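Local coordinates for protein NADH dehydrogenase (Methanothermobacter marburgensis, PDB 4R81) that binds flavin mononucleotide in a flavodoxin-like fold and probably passes electrons from NADH or NADPH to quinones, at residues A[49-54]-A[104-109]; A[86-91]-A[131-136]; A[172-177]-A[186-191]. One frame throughout, in Å; residues are numbered along the deposited sequence. Where two conformers were deposited one is given.

Overall arrangement
Contact 2 (86-91 with 131-136) lies near the middle of the chain, where two adjacent strands of the five-stranded parallel sheet carry FMN at their C-terminal ends. Contact 3 (172-177 with 186-191) is about 10 Å away between centres: its strand 169-174 hydrogen-bonds to strand 129-135 and forms an outer strand of the sheet. Contact 1 (49-54 with 104-109) lies on the other side of the chain's centre, about 31 Å from contact 3, and meets contact 2 through Phe-104 and Phe-87. Along the chain contacts 1 and 2 interleave, and contact 3 follows both. Contact 1 joins the dimer interface, which borders the flavin: Asp-105 touches FMN, and Tyr-56 of the second subunit bonds contact 2's FMN.

Contact 1. Residues A[49-54]-A[104-109]; sequences SELSQE and FDRVWT
Arg-106 and Leu-51 slide past each other in opposite directions, and most of the touching is done by carbon. On the arginine it is the start of the chain that works: CG lies 3.9 Å from the backbone N of Leu-51, and CD packs 3.5 Å from the carbonyl O of Glu-50. With CG placed beside the backbone N and the chain bent at chi3 (59°), the guanidinium is carried past this loop to anions beyond it, forming salt bridges with Glu-55 and Asp-71. Leu-51 holds its CG anti to the backbone N (chi1 -171°), which brings CD1 over the helix end, 3.8 Å from the carbonyl O of Asp-105 and 4.1 Å from CG of Arg-106.

Asp-105 turns its CB toward the loop, and its OD2 meets it through a water. That water donates to OD2 of Asp-105 at 2.7 Å and to the carbonyl O of Ser-49 at 2.8 Å, and it accepts from the backbone N of Leu-51 at 3.0 Å. OD1 pairs with Lys-101 in a salt bridge. Glu-50 and Ser-49 exchange hydrogen bonds with Ser-49 and Glu-50 of the second subunit. Trp-92 of that subunit packs against both segments, on Leu-51 and Asp-105. Asp-105 also touches an FMN in its pocket, about 4 Å from the Leu-51 side chain.

Direct contact is thus van der Waals packing of side-chain carbons, largely on backbone atoms. The charges of Arg-106 and Asp-105 are paired outside the two segments, and the polar link across is one water with three protein partners.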
loop_
_atom_site.group_PDB
_atom_site.type_symbol
_atom_site.label_atom_id
_atom_site.label_comp_id
_atom_site.label_asym_id
_atom_site.label_seq_id
_atom_site.Cartn_x
_atom_site.Cartn_y
_atom_site.Cartn_z
ATOM N N SER A 49 -2.173 -7.501 -10.233
ATOM C CA SER A 49 -1.500 -6.843 -9.123
ATOM C C SER A 49 -1.041 -7.789 -8.016
ATOM O O SER A 49 -0.248 -7.393 -7.176
ATOM C CB SER A 49 -2.357 -5.706 -8.565
ATOM O OG SER A 49 -3.545 -6.200 -8.004
ATOM N N GLU A 50 -1.516 -9.033 -8.014
ATOM C CA GLU A 50 -1.129 -9.982 -6.962
ATOM C C GLU A 50 0.151 -10.728 -7.290
ATOM O O GLU A 50 0.210 -11.435 -8.298
ATOM C CB GLU A 50 -2.216 -11.038 -6.732
ATOM C CG GLU A 50 -3.408 -10.573 -5.931
ATOM C CD GLU A 50 -4.513 -10.032 -6.803
ATOM O OE1 GLU A 50 -4.285 -9.892 -8.030
ATOM O OE2 GLU A 50 -5.610 -9.753 -6.259
ATOM N N LEU A 51 1.158 -10.602 -6.430
ATOM C CA LEU A 51 2.331 -11.462 -6.525
ATOM C C LEU A 51 1.868 -12.892 -6.284
ATOM O O LEU A 51 1.364 -13.206 -5.201
ATOM C CB LEU A 51 3.363 -11.091 -5.465
ATOM C CG LEU A 51 4.722 -11.778 -5.607
ATOM C CD1 LEU A 51 5.452 -11.193 -6.793
ATOM C CD2 LEU A 51 5.546 -11.640 -4.331
ATOM N N SER A 52 2.041 -13.756 -7.280
ATOM C CA SER A 52 1.609 -15.151 -7.179
ATOM C C SER A 52 2.575 -16.010 -6.363
ATOM O O SER A 52 3.695 -15.599 -6.060
ATOM C CB SER A 52 1.467 -15.756 -8.569
ATOM O OG SER A 52 2.742 -15.887 -9.170
ATOM N N GLN A 53 2.136 -17.218 -6.021
ATOM C CA GLN A 53 2.994 -18.156 -5.309
ATOM C C GLN A 53 4.279 -18.430 -6.092
ATOM O O GLN A 53 5.374 -18.455 -5.516
ATOM C CB GLN A 53 2.241 -19.461 -5.022
ATOM C CG GLN A 53 3.122 -20.632 -4.586
ATOM C CD GLN A 53 3.825 -20.393 -3.263
ATOM O OE1 GLN A 53 3.619 -19.371 -2.606
ATOM N NE2 GLN A 53 4.662 -21.346 -2.861
ATOM N N GLU A 54 4.146 -18.602 -7.405
ATOM C CA GLU A 54 5.294 -18.898 -8.252
ATOM C C GLU A 54 6.290 -17.738 -8.289
ATOM O O GLU A 54 7.501 -17.947 -8.211
ATOM C CB GLU A 54 4.839 -19.277 -9.665
ATOM C CG GLU A 54 4.084 -20.602 -9.737
ATOM C CD GLU A 54 2.611 -20.479 -9.362
ATOM O OE1 GLU A 54 2.152 -19.362 -9.034
ATOM O OE2 GLU A 54 1.906 -21.505 -9.409
ATOM N N PHE A 104 4.548 -2.446 -7.715
ATOM C CA PHE A 104 5.822 -2.506 -7.006
ATOM C C PHE A 104 6.152 -3.946 -6.594
ATOM O O PHE A 104 7.270 -4.423 -6.835
ATOM C CB PHE A 104 5.829 -1.579 -5.780
ATOM C CG PHE A 104 5.846 -0.112 -6.127
ATOM C CD1 PHE A 104 6.973 0.468 -6.692
ATOM C CD2 PHE A 104 4.741 0.687 -5.877
ATOM C CE1 PHE A 104 6.987 1.817 -7.021
ATOM C CE2 PHE A 104 4.749 2.043 -6.203
ATOM C CZ PHE A 104 5.876 2.607 -6.766
ATOM N N ASP A 105 5.182 -4.642 -5.999
ATOM C CA ASP A 105 5.401 -6.011 -5.512
ATOM C C ASP A 105 5.933 -6.916 -6.624
ATOM O O ASP A 105 6.835 -7.728 -6.405
ATOM C CB ASP A 105 4.106 -6.643 -4.975
ATOM C CG ASP A 105 3.540 -5.928 -3.756
ATOM O OD1 ASP A 105 4.260 -5.137 -3.111
ATOM O OD2 ASP A 105 2.350 -6.179 -3.441
ATOM N N ARG A 106 5.363 -6.759 -7.818
ATOM C CA ARG A 106 5.643 -7.650 -8.940
ATOM C C ARG A 106 6.760 -7.185 -9.873
ATOM O O ARG A 106 7.426 -8.007 -10.512
ATOM C CB ARG A 106 4.362 -7.883 -9.753
ATOM C CG ARG A 106 3.227 -8.538 -8.964
ATOM C CD ARG A 106 2.108 -9.001 -9.889
ATOM N NE ARG A 106 2.619 -9.955 -10.868
ATOM C CZ ARG A 106 2.527 -9.822 -12.190
ATOM N NH1 ARG A 106 1.898 -8.785 -12.721
ATOM N NH2 ARG A 106 3.057 -10.748 -12.981
ATOM N N VAL A 107 6.963 -5.875 -9.959
ATOM C CA VAL A 107 7.881 -5.330 -10.952
ATOM C C VAL A 107 9.252 -5.041 -10.353
ATOM O O VAL A 107 10.263 -5.157 -11.033
ATOM C CB VAL A 107 7.265 -4.100 -11.680
ATOM C CG1 VAL A 107 8.246 -3.496 -12.703
ATOM C CG2 VAL A 107 5.953 -4.504 -12.366
ATOM N N TRP A 108 9.294 -4.715 -9.065
ATOM C CA TRP A 108 10.574 -4.468 -8.409
ATOM C C TRP A 108 11.206 -5.804 -7.998
ATOM O O TRP A 108 11.214 -6.169 -6.819
ATOM C CB TRP A 108 10.387 -3.575 -7.180
ATOM C CG TRP A 108 10.405 -2.045 -7.364
ATOM C CD1 TRP A 108 10.366 -1.134 -6.353
ATOM C CD2 TRP A 108 10.476 -1.270 -8.591
ATOM N NE1 TRP A 108 10.401 0.145 -6.853
ATOM C CE2 TRP A 108 10.471 0.093 -8.219
ATOM C CE3 TRP A 108 10.538 -1.590 -9.954
ATOM C CZ2 TRP A 108 10.535 1.132 -9.155
ATOM C CZ3 TRP A 108 10.599 -0.553 -10.885
ATOM C CH2 TRP A 108 10.595 0.790 -10.478
ATOM N N THR A 109 11.745 -6.528 -8.973
ATOM C CA THR A 109 12.178 -7.914 -8.767
ATOM C C THR A 109 13.631 -8.051 -8.346
ATOM O O THR A 109 14.455 -7.176 -8.612
ATOM C CB THR A 109 11.940 -8.759 -10.037
ATOM O OG1 THR A 109 12.556 -8.118 -11.161
ATOM C CG2 THR A 109 10.467 -8.877 -10.302
HETATM O O HOH W 1 1.089 -8.095 -4.838
#

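Contact 2. Residues A[86-91]-A[131-136]; sequences AFIYPL and VVLCSA. With FMN (flavin mononucleotide), chain E.
Phe-87 and Tyr-89 lie on one face of the sheet, the face that also carries Val-132 and Cys-134. The carbonyl O of Val-131 lies at the edge of the Phe-87 ring, near its plane, and the ring of Phe-104 meets Phe-87 from the adjoining helix. Tyr-89 receives its neighbours obliquely: CG1 of Val-132 sits 3.4 Å from OH, and SG of Cys-134 is 3.7 Å from CE2, a sulfur-aromatic contact. Its chi1 of 60° sets CG between backbone N and carbonyl carbon, swinging the ring across to strand 129-135. SG of Cys-134 also touches CB of Leu-91 at 3.7 Å. On the opposite face Ile-88 and Leu-133 lie side by side, CG1 to CB 4.1 Å.

Five backbone hydrogen bonds tie these parallel strands, from Phe-87 N to Val-131 O through to Leu-91 N to Ser-135 O, the latter 2.7 Å long. Beyond them stands the flavin. In the conformer described, OG of Ser-135 is 2.7 Å from FMN O4', a hydrogen bond in which either could be the donor, and FMN O2' donates to Leu-91 O at 2.9 Å, so both strand ends can hold the ribityl chain. CD2 of Leu-91 packs 3.7 Å from N3 of the isoalloxazine. FMN bound at the C-terminal ends of a five-stranded parallel sheet of order 2-1-3-4-5 is characteristic of the flavodoxin-like fold.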
loop_
_atom_site.group_PDB
_atom_site.type_symbol
_atom_site.label_atom_id
_atom_site.label_comp_id
_atom_site.label_asym_id
_atom_site.label_seq_id
_atom_site.Cartn_x
_atom_site.Cartn_y
_atom_site.Cartn_z
ATOM N N ALA A 86 7.147 8.488 -13.669
ATOM C CA ALA A 86 6.168 9.266 -12.934
ATOM C C ALA A 86 5.091 8.335 -12.413
ATOM O O ALA A 86 4.804 7.304 -13.023
ATOM C CB ALA A 86 5.584 10.365 -13.809
ATOM N N PHE A 87 4.524 8.691 -11.268
ATOM C CA PHE A 87 3.475 7.903 -10.639
ATOM C C PHE A 87 2.329 8.841 -10.312
ATOM O O PHE A 87 2.501 9.815 -9.577
ATOM C CB PHE A 87 4.006 7.214 -9.377
ATOM C CG PHE A 87 5.114 6.244 -9.654
ATOM C CD1 PHE A 87 6.429 6.684 -9.785
ATOM C CD2 PHE A 87 4.842 4.891 -9.826
ATOM C CE1 PHE A 87 7.461 5.784 -10.061
ATOM C CE2 PHE A 87 5.867 3.984 -10.101
ATOM C CZ PHE A 87 7.176 4.434 -10.221
ATOM N N ILE A 88 1.166 8.555 -10.885
ATOM C CA ILE A 88 -0.000 9.412 -10.742
ATOM C C ILE A 88 -1.160 8.574 -10.231
ATOM O O ILE A 88 -1.577 7.609 -10.876
ATOM C CB ILE A 88 -0.368 10.077 -12.089
ATOM C CG1 ILE A 88 0.800 10.956 -12.564
ATOM C CG2 ILE A 88 -1.667 10.891 -11.953
ATOM C CD1 ILE A 88 0.567 11.623 -13.913
ATOM N N TYR A 89 -1.660 8.924 -9.049
ATOM C CA TYR A 89 -2.661 8.110 -8.365
ATOM C C TYR A 89 -3.356 8.911 -7.273
ATOM O O TYR A 89 -2.823 9.919 -6.795
ATOM C CB TYR A 89 -2.006 6.857 -7.763
ATOM C CG TYR A 89 -0.919 7.163 -6.747
ATOM C CD1 TYR A 89 0.395 7.353 -7.155
ATOM C CD2 TYR A 89 -1.206 7.270 -5.393
ATOM C CE1 TYR A 89 1.397 7.643 -6.249
ATOM C CE2 TYR A 89 -0.204 7.564 -4.470
ATOM C CZ TYR A 89 1.099 7.747 -4.909
ATOM O OH TYR A 89 2.104 8.039 -4.014
ATOM N N PRO A 90 -4.558 8.477 -6.880
ATOM C CA PRO A 90 -5.215 9.041 -5.698
ATOM C C PRO A 90 -4.734 8.379 -4.408
ATOM O O PRO A 90 -4.428 7.177 -4.386
ATOM C CB PRO A 90 -6.683 8.684 -5.927
ATOM C CG PRO A 90 -6.624 7.381 -6.664
ATOM C CD PRO A 90 -5.410 7.489 -7.568
ATOM N N LEU A 91 -4.689 9.158 -3.336
ATOM C CA LEU A 91 -4.321 8.654 -2.022
ATOM C C LEU A 91 -5.482 7.866 -1.452
ATOM O O LEU A 91 -6.545 8.430 -1.215
ATOM C CB LEU A 91 -4.002 9.820 -1.090
ATOM C CG LEU A 91 -3.338 9.394 0.216
ATOM C CD1 LEU A 91 -2.078 8.610 -0.121
ATOM C CD2 LEU A 91 -3.024 10.590 1.107
ATOM N N VAL A 131 8.881 11.405 -10.486
ATOM C CA VAL A 131 7.927 12.394 -10.006
ATOM C C VAL A 131 6.657 11.688 -9.524
ATOM O O VAL A 131 6.067 10.882 -10.250
ATOM C CB VAL A 131 7.538 13.370 -11.131
ATOM C CG1 VAL A 131 6.546 14.406 -10.621
ATOM C CG2 VAL A 131 8.777 14.048 -11.703
ATOM N N VAL A 132 6.231 11.982 -8.300
ATOM C CA VAL A 132 4.994 11.414 -7.778
ATOM C C VAL A 132 3.953 12.517 -7.672
ATOM O O VAL A 132 4.180 13.532 -7.019
ATOM C CB VAL A 132 5.206 10.782 -6.384
ATOM C CG1 VAL A 132 3.879 10.270 -5.816
ATOM C CG2 VAL A 132 6.217 9.657 -6.472
ATOM N N LEU A 133 2.818 12.316 -8.327
ATOM C CA LEU A 133 1.711 13.265 -8.268
ATOM C C LEU A 133 0.542 12.553 -7.601
ATOM O O LEU A 133 -0.157 11.738 -8.219
ATOM C CB LEU A 133 1.327 13.768 -9.665
ATOM C CG LEU A 133 2.408 14.461 -10.501
ATOM C CD1 LEU A 133 1.866 14.931 -11.853
ATOM C CD2 LEU A 133 3.017 15.634 -9.748
ATOM N N CYS A 134 0.358 12.844 -6.318
ATOM C CA CYS A 134 -0.620 12.144 -5.504
ATOM C C CYS A 134 -1.772 13.066 -5.128
ATOM O O CYS A 134 -1.587 14.075 -4.440
ATOM C CB CYS A 134 0.067 11.618 -4.242
ATOM S SG CYS A 134 -1.029 10.856 -3.061
ATOM N N SER A 135 -2.969 12.730 -5.586
ATOM C CA SER A 135 -4.154 13.524 -5.270
ATOM C C SER A 135 -4.745 13.041 -3.953
ATOM O O SER A 135 -4.878 11.845 -3.736
ATOM C CB SER A 135 -5.187 13.398 -6.390
ATOM O OG SER A 135 -6.413 14.001 -6.016
ATOM N N ALA A 136 -5.093 13.967 -3.062
ATOM C CA ALA A 136 -5.605 13.573 -1.750
ATOM C C ALA A 136 -6.813 14.397 -1.354
ATOM O O ALA A 136 -6.924 15.561 -1.734
ATOM C CB ALA A 136 -4.517 13.709 -0.696
HETATM N N1 FMN E . -7.856 11.110 1.015
HETATM C C2 FMN E . -6.876 11.328 1.964
HETATM O O2 FMN E . -6.462 12.464 2.159
HETATM N N3 FMN E . -6.355 10.277 2.692
HETATM C C4 FMN E . -6.810 8.994 2.477
HETATM O O4 FMN E . -6.325 8.073 3.129
HETATM C C4A FMN E . -7.800 8.757 1.526
HETATM N N5 FMN E . -8.285 7.484 1.302
HETATM C C5A FMN E . -9.253 7.269 0.343
HETATM C C6 FMN E . -9.725 5.976 0.110
HETATM C C7 FMN E . -10.708 5.747 -0.849
HETATM C C7M FMN E . -11.201 4.355 -1.113
HETATM C C8 FMN E . -11.225 6.815 -1.582
HETATM C C8M FMN E . -12.292 6.584 -2.617
HETATM C C9 FMN E . -10.757 8.104 -1.337
HETATM C C9A FMN E . -9.770 8.339 -0.381
HETATM N N10 FMN E . -9.297 9.618 -0.139
HETATM C C10 FMN E . -8.316 9.827 0.800
HETATM C "C1'" FMN E . -9.805 10.784 -0.924
HETATM C "C2'" FMN E . -9.110 10.678 -2.289
HETATM O "O2'" FMN E . -7.715 10.894 -2.201
HETATM C "C3'" FMN E . -9.779 11.582 -3.311
HETATM O "O3'" FMN E . -11.037 10.996 -3.603
HETATM C "C4'" FMN E . -8.949 11.673 -4.585
HETATM O "O4'" FMN E . -7.735 12.361 -4.371
HETATM C "C5'" FMN E . -9.710 12.366 -5.704
HETATM O "O5'" FMN E . -8.983 12.129 -6.886
HETATM P P FMN E . -9.644 11.208 -8.022
HETATM O O1P FMN E . -10.852 11.952 -8.561
HETATM O O2P FMN E . -8.647 10.976 -9.130
HETATM O O3P FMN E . -10.094 9.913 -7.391
#

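Contact 3. Residues A[172-177]-A[186-191]; sequences EILGGM and EINLMR
Asn-188 reaches from its helix to give a sulfur a hydrogen bond, though a weak one: ND2 stands 3.4 Å from SD of Met-177. The same nitrogen makes a firmer bond to the carbonyl O of Gly-175 at 3.0 Å, with that oxygen almost exactly in the amide plane (2° out of it). Two acceptors on one amide nitrogen probably fix which way round the amide sits. Chi1 and chi2 of Met-177 bring SD round to the amide. The Met-177 side chain lines the FMN pocket, about 4 Å from the flavin, and touches Ser-135, so Asn-188 backs a residue of that site. The amide also packs on Leu-174, whose CB is 3.6 Å from CG of Asn-188.

One turn later, Arg-191 grips the strand through two nitrogens of one guanidinium. NH2 forms a salt bridge with OE1 of Glu-172 at 3.0 Å, the oxygen being met nearly along its C-O axis while the carboxylate and guanidinium planes are 73° apart. NH1 donates to the carbonyl O of Ile-173, also at 3.0 Å, approaching from above the carbonyl plane. CD2 of Leu-174 lies over one face of the guanidinium, 3.6 Å from NH1. One water joins OE2 of Glu-172 to the carbonyl O of Arg-191.

The short strand and helix axes run nearly antiparallel, at 158° and 9.1 Å apart, as expected for a helix that follows its strand and doubles back along the sheet. Strand 169-174 hydrogen-bonds along its other flank to Val-132 and Cys-134 of strand 129-135. Phe-18 of helix 18-32 packs on Met-177 and Asn-188, and Ile-173 points instead into helices 140-146 and 148-162 on the other side of the sheet.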
loop_
_atom_site.group_PDB
_atom_site.type_symbol
_atom_site.label_atom_id
_atom_site.label_comp_id
_atom_site.label_asym_id
_atom_site.label_seq_id
_atom_site.Cartn_x
_atom_site.Cartn_y
_atom_site.Cartn_z
ATOM N N GLU A 172 4.539 15.602 -5.170
ATOM C CA GLU A 172 3.590 16.698 -5.032
ATOM C C GLU A 172 2.308 16.133 -4.451
ATOM O O GLU A 172 1.664 15.283 -5.070
ATOM C CB GLU A 172 3.275 17.318 -6.397
ATOM C CG GLU A 172 4.493 17.733 -7.206
ATOM C CD GLU A 172 4.933 19.147 -6.932
ATOM O OE1 GLU A 172 4.395 19.777 -5.996
ATOM O OE2 GLU A 172 5.824 19.632 -7.659
ATOM N N ILE A 173 1.942 16.588 -3.258
ATOM C CA ILE A 173 0.661 16.203 -2.692
ATOM C C ILE A 173 -0.384 17.205 -3.161
ATOM O O ILE A 173 -0.406 18.354 -2.724
ATOM C CB ILE A 173 0.696 16.124 -1.158
ATOM C CG1 ILE A 173 1.663 15.020 -0.721
ATOM C CG2 ILE A 173 -0.703 15.860 -0.617
ATOM C CD1 ILE A 173 1.863 14.938 0.785
ATOM N N LEU A 174 -1.233 16.760 -4.082
ATOM C CA LEU A 174 -2.280 17.610 -4.631
ATOM C C LEU A 174 -3.535 17.439 -3.779
ATOM O O LEU A 174 -4.412 16.630 -4.087
ATOM C CB LEU A 174 -2.527 17.275 -6.108
ATOM C CG LEU A 174 -1.265 17.306 -6.989
ATOM C CD1 LEU A 174 -1.530 16.829 -8.431
ATOM C CD2 LEU A 174 -0.623 18.699 -6.992
ATOM N N GLY A 175 -3.600 18.192 -2.685
ATOM C CA GLY A 175 -4.611 17.962 -1.666
ATOM C C GLY A 175 -5.843 18.838 -1.765
ATOM O O GLY A 175 -5.907 19.744 -2.591
ATOM N N GLY A 176 -6.833 18.541 -0.927
ATOM C CA GLY A 176 -8.058 19.319 -0.868
ATOM C C GLY A 176 -9.149 18.820 -1.797
ATOM O O GLY A 176 -10.191 19.475 -1.960
ATOM N N MET A 177 -8.923 17.658 -2.405
ATOM C CA MET A 177 -9.866 17.122 -3.377
ATOM C C MET A 177 -10.934 16.267 -2.699
ATOM O O MET A 177 -10.963 15.045 -2.850
ATOM C CB MET A 177 -9.133 16.321 -4.452
ATOM C CG MET A 177 -7.920 17.042 -5.040
ATOM S SD MET A 177 -8.252 18.735 -5.563
ATOM C CE MET A 177 -9.412 18.463 -6.914
ATOM N N GLU A 186 -7.988 23.884 -9.774
ATOM C CA GLU A 186 -7.192 24.633 -10.738
ATOM C C GLU A 186 -5.737 24.789 -10.303
ATOM O O GLU A 186 -4.821 24.683 -11.116
ATOM C CB GLU A 186 -7.819 26.000 -11.020
ATOM C CG GLU A 186 -7.851 26.337 -12.490
ATOM C CD GLU A 186 -8.422 25.201 -13.316
ATOM O OE1 GLU A 186 -7.784 24.822 -14.323
ATOM O OE2 GLU A 186 -9.504 24.681 -12.954
ATOM N N ILE A 187 -5.526 25.035 -9.017
ATOM C CA ILE A 187 -4.178 25.232 -8.516
ATOM C C ILE A 187 -3.395 23.920 -8.574
ATOM O O ILE A 187 -2.207 23.905 -8.896
ATOM C CB ILE A 187 -4.193 25.866 -7.100
ATOM C CG1 ILE A 187 -2.785 26.071 -6.560
ATOM C CG2 ILE A 187 -4.998 25.025 -6.116
ATOM C CD1 ILE A 187 -2.801 26.684 -5.175
ATOM N N ASN A 188 -4.067 22.810 -8.293
ATOM C CA ASN A 188 -3.399 21.520 -8.349
ATOM C C ASN A 188 -3.013 21.104 -9.767
ATOM O O ASN A 188 -1.956 20.500 -9.971
ATOM C CB ASN A 188 -4.227 20.437 -7.644
ATOM C CG ASN A 188 -4.136 20.543 -6.142
ATOM O OD1 ASN A 188 -3.188 21.128 -5.616
ATOM N ND2 ASN A 188 -5.113 19.980 -5.438
ATOM N N LEU A 189 -3.861 21.437 -10.741
ATOM C CA LEU A 189 -3.553 21.171 -12.141
ATOM C C LEU A 189 -2.400 22.053 -12.613
ATOM O O LEU A 189 -1.593 21.642 -13.446
ATOM C CB LEU A 189 -4.791 21.370 -13.025
ATOM C CG LEU A 189 -5.932 20.363 -12.829
ATOM C CD1 LEU A 189 -7.073 20.612 -13.806
ATOM C CD2 LEU A 189 -5.427 18.933 -12.962
ATOM N N MET A 190 -2.320 23.265 -12.073
ATOM C CA MET A 190 -1.202 24.151 -12.373
ATOM C C MET A 190 0.099 23.516 -11.878
ATOM O O MET A 190 1.122 23.555 -12.568
ATOM C CB MET A 190 -1.405 25.532 -11.730
ATOM C CG MET A 190 -0.486 26.619 -12.280
ATOM S SD MET A 190 -0.481 28.147 -11.311
ATOM C CE MET A 190 -2.240 28.401 -11.077
ATOM N N ARG A 191 0.052 22.937 -10.679
ATOM C CA ARG A 191 1.219 22.274 -10.104
ATOM C C ARG A 191 1.632 21.057 -10.932
ATOM O O ARG A 191 2.822 20.838 -11.186
ATOM C CB ARG A 191 0.949 21.886 -8.643
ATOM C CG ARG A 191 0.771 23.107 -7.729
ATOM C CD ARG A 191 0.357 22.729 -6.326
ATOM N NE ARG A 191 1.359 21.890 -5.683
ATOM C CZ ARG A 191 1.105 21.065 -4.678
ATOM N NH1 ARG A 191 -0.129 20.957 -4.206
ATOM N NH2 ARG A 191 2.080 20.334 -4.158
HETATM O O HOH W 2 4.956 21.432 -9.512
HETATM O O HOH W 3 4.113 22.181 -5.872
#